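Local coordinates for beta-glucosidase (Pseudoalteromonas sp., PDB 3F95), which probably hydrolyses beta-glucosidic bonds as an exo-1,3/1,4-beta-glucanase and is represented here by its extra C-terminal beta-sandwich domain alone, at residues R64-L69 / T157-S162; M92-A97 / I117-F122. One frame throughout, in Å; residues are numbered along the deposited sequence.

Contact 1: R64-L69 / T157-S162; sequences RAQAAL and TSQNLS
Gln66 lies across Thr157 and Gln159 beside a short antiparallel pairing, and its side chain crosses both obliquely. Gln66 CB approaches Gln159 CG at 4.1 Å. With CG anti to the backbone N (chi1 -178°), the bend at chi2 (69°) turns the amide toward the partner segment, bringing Gln66 CD 4.2 Å from Ser158 O. The two ends of the amide then diverge: Gln66 OE1 closes on the methylene Gln159 CG at 3.1 Å, while Gln66 NE2 rests on the methyl Thr157 CG2 at 3.3 Å. Neither amide end bonds across the contact; an alanine here would remove both, and the Thr157 methyl would probably lose its cover and Gln159 CG be left freer to shift.

Backbone bonds fix the register. Ala67 N donates to Ser158 O (3.0 Å), and Ser158 N returns a bond to Ala67 O (3.2 Å), making Ala67 and Ser158 an antiparallel hydrogen-bonded pair. Ser158 O also receives a CA-H...O contact from Gln66 CA at 3.4 Å. Ala68 and Thr157 form the next, non-hydrogen-bonded pair, their side chains on one face of the sheet and those of Ala67 and Ser158 on the other.

Trp63 NE1 bonds to Ala67 O as well, and Ser158 OG is held by Gly101 O. Backbone bonds of Ala68 to Ala23 and of Thr157 to Asn103 place the pairing between strands 18-24 and 102-108, in the antiparallel sheet of the sandwich.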
loop_
_atom_site.group_PDB
_atom_site.type_symbol
_atom_site.label_atom_id
_atom_site.label_comp_id
_atom_site.label_asym_id
_atom_site.label_seq_id
_atom_site.Cartn_x
_atom_site.Cartn_y
_atom_site.Cartn_z
ATOM N N ARG A 64 13.241 9.128 0.802
ATOM C CA ARG A 64 14.364 9.902 1.330
ATOM C C ARG A 64 13.944 11.260 1.866
ATOM O O ARG A 64 14.749 11.939 2.522
ATOM C CB ARG A 64 15.455 10.056 0.268
ATOM C CG ARG A 64 16.087 8.728 -0.086
ATOM C CD ARG A 64 17.082 8.922 -1.181
ATOM N NE ARG A 64 18.226 9.650 -0.658
ATOM C CZ ARG A 64 18.863 10.606 -1.324
ATOM N NH1 ARG A 64 18.457 10.947 -2.548
ATOM N NH2 ARG A 64 19.897 11.219 -0.758
ATOM N N ALA A 65 12.700 11.659 1.596
ATOM C CA ALA A 65 12.097 12.832 2.217
ATOM C C ALA A 65 10.591 12.647 2.254
ATOM O O ALA A 65 10.077 11.705 1.655
ATOM C CB ALA A 65 12.462 14.134 1.462
ATOM N N GLN A 66 9.917 13.559 2.953
ATOM C CA GLN A 66 8.465 13.575 3.074
ATOM C C GLN A 66 7.726 13.280 1.766
ATOM O O GLN A 66 7.868 14.019 0.794
ATOM C CB GLN A 66 8.015 14.932 3.606
ATOM C CG GLN A 66 6.518 15.009 3.796
ATOM C CD GLN A 66 6.013 14.128 4.946
ATOM O OE1 GLN A 66 6.734 13.854 5.907
ATOM N NE2 GLN A 66 4.766 13.702 4.849
ATOM N N ALA A 67 6.922 12.214 1.749
ATOM C CA ALA A 67 6.203 11.824 0.530
ATOM C C ALA A 67 5.166 10.782 0.867
ATOM O O ALA A 67 5.289 10.114 1.905
ATOM C CB ALA A 67 7.163 11.258 -0.502
ATOM N N ALA A 68 4.132 10.719 0.023
ATOM C CA ALA A 68 3.069 9.707 0.135
ATOM C C ALA A 68 3.066 8.851 -1.123
ATOM O O ALA A 68 3.049 9.359 -2.250
ATOM C CB ALA A 68 1.723 10.351 0.319
ATOM N N LEU A 69 3.064 7.546 -0.909
ATOM C CA LEU A 69 2.825 6.592 -1.976
ATOM C C LEU A 69 1.383 6.133 -1.845
ATOM O O LEU A 69 0.955 5.779 -0.736
ATOM C CB LEU A 69 3.696 5.359 -1.785
ATOM C CG LEU A 69 3.340 4.231 -2.759
ATOM C CD1 LEU A 69 3.812 4.580 -4.216
ATOM C CD2 LEU A 69 3.850 2.901 -2.254
ATOM N N THR A 157 2.705 7.132 4.018
ATOM C CA THR A 157 3.376 8.419 4.172
ATOM C C THR A 157 4.528 8.295 5.166
ATOM O O THR A 157 4.370 7.723 6.266
ATOM C CB THR A 157 2.363 9.487 4.627
ATOM O OG1 THR A 157 1.258 9.511 3.707
ATOM C CG2 THR A 157 3.027 10.867 4.640
ATOM N N SER A 158 5.683 8.843 4.787
ATOM C CA SER A 158 6.887 8.809 5.629
ATOM C C SER A 158 7.919 9.820 5.094
ATOM O O SER A 158 7.702 10.434 4.038
ATOM C CB SER A 158 7.468 7.384 5.687
ATOM O OG SER A 158 8.512 7.260 6.680
ATOM N N GLN A 159 9.022 9.997 5.819
ATOM C CA GLN A 159 10.141 10.825 5.341
ATOM C C GLN A 159 11.344 9.964 5.023
ATOM O O GLN A 159 12.225 10.352 4.259
ATOM C CB GLN A 159 10.560 11.857 6.400
ATOM C CG GLN A 159 9.471 12.804 6.805
ATOM C CD GLN A 159 9.900 13.730 7.918
ATOM O OE1 GLN A 159 9.676 13.447 9.098
ATOM N NE2 GLN A 159 10.525 14.840 7.554
ATOM N N ASN A 160 11.415 8.781 5.625
ATOM C CA ASN A 160 12.580 7.944 5.432
ATOM C C ASN A 160 12.210 6.498 5.746
ATOM O O ASN A 160 11.880 6.181 6.888
ATOM C CB ASN A 160 13.714 8.411 6.345
ATOM C CG ASN A 160 15.024 7.834 5.946
ATOM O OD1 ASN A 160 15.266 6.635 6.122
ATOM N ND2 ASN A 160 15.890 8.671 5.386
ATOM N N LEU A 161 12.284 5.640 4.736
ATOM C CA LEU A 161 11.619 4.320 4.801
ATOM C C LEU A 161 11.986 3.555 3.543
ATOM O O LEU A 161 12.141 4.149 2.484
ATOM C CB LEU A 161 10.094 4.499 4.795
ATOM C CG LEU A 161 9.163 3.269 4.655
ATOM C CD1 LEU A 161 9.356 2.303 5.860
ATOM C CD2 LEU A 161 7.734 3.760 4.606
ATOM N N SER A 162 12.155 2.241 3.678
ATOM C CA SER A 162 12.313 1.381 2.519
ATOM C C SER A 162 11.487 0.104 2.695
ATOM O O SER A 162 11.652 -0.639 3.683
ATOM C CB SER A 162 13.796 1.067 2.287
ATOM O OG SER A 162 13.953 0.256 1.146
#

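Contact 2: M92-A97 / I117-F122; sequences MRIDKA and IDFSSF
The interior of the beta sandwich is filled here by Met92 and Ile94, from strand 87-94 of one sheet, meeting Phe119 and Phe122, from the turn that follows strand 113-118 of the other. No hydrogen bond crosses the contact; four buried apolar side chains make it. Ile94 makes its contact through its delta methyl. Ile94 CD1 comes within 3.6 Å of Phe119 CE2, the shortest approach between the segments, and lies obliquely to that ring. Ile94 CD1 also stands 4.4 Å from Phe122 CE1, so it touches both aromatic residues.

Met92, two residues earlier, projects from the same side of its strand. The extended run through chi1 (-178°) and chi2 carries SD out to the rings, and the turn at chi3 sets only the terminal methyl CE. Two Met-aromatic contacts result, and they differ in geometry. Met92 SD lies 5.5 Å from the centroid of the Phe122 ring, at its edge, 89° off the ring normal. From the Phe119 centroid Met92 SD is 5.3 Å away, but obliquely placed at 54°.

The two rings also support each other: Phe122 CZ sits 4.0 Å above the Phe119 ring plane, over its centre. Phe122 attains this position with CG between the backbone N and the carbonyl carbon. The turn carrying the rings is braced by Asp118 O, which accepts from both Ser121 N and Ser121 OG, the hydroxyl bond measuring 2.7 Å from Ser121 OG to Asp118 O. Around this cluster, Leu163 packs on Ile94 and Phe119, Leu134 on Met92 and Phe122, and Leu104 on both phenylalanines.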
loop_
_atom_site.group_PDB
_atom_site.type_symbol
_atom_site.label_atom_id
_atom_site.label_comp_id
_atom_site.label_asym_id
_atom_site.label_seq_id
_atom_site.Cartn_x
_atom_site.Cartn_y
_atom_site.Cartn_z
ATOM N N MET A 92 4.083 -7.460 2.148
ATOM C CA MET A 92 4.994 -6.322 2.372
ATOM C C MET A 92 6.293 -6.835 2.973
ATOM O O MET A 92 6.283 -7.821 3.735
ATOM C CB MET A 92 4.335 -5.308 3.299
ATOM C CG MET A 92 5.181 -4.052 3.568
ATOM S SD MET A 92 4.473 -2.923 4.755
ATOM C CE MET A 92 3.133 -2.237 3.780
ATOM N N ARG A 93 7.412 -6.187 2.630
ATOM C CA ARG A 93 8.692 -6.424 3.281
ATOM C C ARG A 93 9.233 -5.041 3.653
ATOM O O ARG A 93 9.298 -4.151 2.793
ATOM C CB ARG A 93 9.647 -7.109 2.303
ATOM C CG ARG A 93 11.065 -7.304 2.821
ATOM C CD ARG A 93 11.945 -7.986 1.771
ATOM N NE ARG A 93 12.132 -7.090 0.622
ATOM C CZ ARG A 93 12.659 -7.428 -0.552
ATOM N NH1 ARG A 93 13.075 -8.668 -0.784
ATOM N NH2 ARG A 93 12.766 -6.509 -1.510
ATOM N N ILE A 94 9.599 -4.833 4.910
ATOM C CA ILE A 94 10.157 -3.535 5.293
ATOM C C ILE A 94 11.647 -3.738 5.491
ATOM O O ILE A 94 12.065 -4.289 6.511
ATOM C CB ILE A 94 9.480 -2.969 6.554
ATOM C CG1 ILE A 94 7.960 -2.841 6.309
ATOM C CG2 ILE A 94 10.118 -1.590 6.971
ATOM C CD1 ILE A 94 7.212 -2.278 7.536
ATOM N N ASP A 95 12.440 -3.330 4.500
ATOM C CA ASP A 95 13.892 -3.516 4.607
ATOM C C ASP A 95 14.618 -2.401 5.353
ATOM O O ASP A 95 15.698 -2.617 5.894
ATOM C CB ASP A 95 14.518 -3.792 3.255
ATOM C CG ASP A 95 14.261 -2.686 2.281
ATOM O OD1 ASP A 95 13.080 -2.444 1.947
ATOM O OD2 ASP A 95 15.242 -2.064 1.835
ATOM N N LYS A 96 14.012 -1.222 5.431
ATOM C CA LYS A 96 14.517 -0.226 6.367
ATOM C C LYS A 96 13.362 0.449 7.065
ATOM O O LYS A 96 12.583 1.159 6.427
ATOM C CB LYS A 96 15.430 0.802 5.679
ATOM C CG LYS A 96 15.963 1.867 6.650
ATOM C CD LYS A 96 16.900 2.869 5.985
ATOM C CE LYS A 96 16.151 3.831 5.087
ATOM N NZ LYS A 96 16.968 5.015 4.686
ATOM N N ALA A 97 13.242 0.191 8.376
ATOM C CA ALA A 97 12.171 0.774 9.201
ATOM C C ALA A 97 12.283 2.293 9.269
ATOM O O ALA A 97 13.381 2.857 9.141
ATOM C CB ALA A 97 12.144 0.149 10.638
ATOM N N ILE A 117 -3.269 3.335 10.262
ATOM C CA ILE A 117 -2.435 2.449 11.083
ATOM C C ILE A 117 -1.033 3.020 11.147
ATOM O O ILE A 117 -0.408 3.173 10.109
ATOM C CB ILE A 117 -2.374 1.006 10.456
ATOM C CG1 ILE A 117 -3.777 0.377 10.421
ATOM C CG2 ILE A 117 -1.290 0.116 11.166
ATOM C CD1 ILE A 117 -3.904 -0.836 9.505
ATOM N N ASP A 118 -0.515 3.303 12.352
ATOM C CA ASP A 118 0.895 3.693 12.470
ATOM C C ASP A 118 1.816 2.485 12.239
ATOM O O ASP A 118 1.505 1.343 12.676
ATOM C CB ASP A 118 1.200 4.281 13.846
ATOM C CG ASP A 118 0.345 5.482 14.164
ATOM O OD1 ASP A 118 0.192 6.369 13.283
ATOM O OD2 ASP A 118 -0.166 5.521 15.298
ATOM N N PHE A 119 2.947 2.714 11.587
ATOM C CA PHE A 119 3.894 1.601 11.409
ATOM C C PHE A 119 4.338 0.988 12.738
ATOM O O PHE A 119 4.621 -0.209 12.795
ATOM C CB PHE A 119 5.099 1.992 10.541
ATOM C CG PHE A 119 4.854 1.779 9.049
ATOM C CD1 PHE A 119 3.727 2.315 8.421
ATOM C CD2 PHE A 119 5.735 1.028 8.285
ATOM C CE1 PHE A 119 3.493 2.101 7.034
ATOM C CE2 PHE A 119 5.507 0.823 6.898
ATOM C CZ PHE A 119 4.377 1.358 6.294
ATOM N N SER A 120 4.387 1.796 13.792
ATOM C CA SER A 120 4.791 1.286 15.119
ATOM C C SER A 120 3.901 0.129 15.581
ATOM O O SER A 120 4.355 -0.739 16.326
ATOM C CB SER A 120 4.770 2.420 16.151
ATOM O OG SER A 120 3.478 2.982 16.245
ATOM N N SER A 121 2.645 0.129 15.155
ATOM C CA SER A 121 1.670 -0.889 15.564
ATOM C C SER A 121 1.989 -2.298 15.069
ATOM O O SER A 121 1.487 -3.260 15.643
ATOM C CB SER A 121 0.253 -0.516 15.140
ATOM O OG SER A 121 0.072 -0.686 13.739
ATOM N N PHE A 122 2.753 -2.410 13.979
ATOM C CA PHE A 122 3.161 -3.731 13.475
ATOM C C PHE A 122 4.646 -3.836 13.155
ATOM O O PHE A 122 5.058 -4.746 12.429
ATOM C CB PHE A 122 2.281 -4.199 12.280
ATOM C CG PHE A 122 2.388 -3.316 11.024
ATOM C CD1 PHE A 122 2.968 -3.820 9.862
ATOM C CD2 PHE A 122 1.882 -2.011 11.018
ATOM C CE1 PHE A 122 3.053 -3.031 8.678
ATOM C CE2 PHE A 122 1.981 -1.205 9.865
ATOM C CZ PHE A 122 2.558 -1.727 8.697
#

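In the fold
From the N terminus, the chain reaches 64-69, which waits 87 residues for its partner; only when 157-162 arrives does contact 1 close this long loop. Contact 2 opens and shuts within it, joining 92-97 to 117-122 after 19 intervening residues, so the two nest without crossing. Contact 1 pairs strands within the antiparallel sheet, whereas contact 2 packs strand 87-94 of the mixed sheet against the turn after strand 113-118 of the antiparallel one. Segment 157-162 passes from strand 149-158 into strand 161-171, neighbour of strand 87-94 in the mixed sheet. There the contacts meet: Asp95 and Lys96 face Ser162 in a classic beta bulge, and Lys96 NZ bonds to Asn160 OD1.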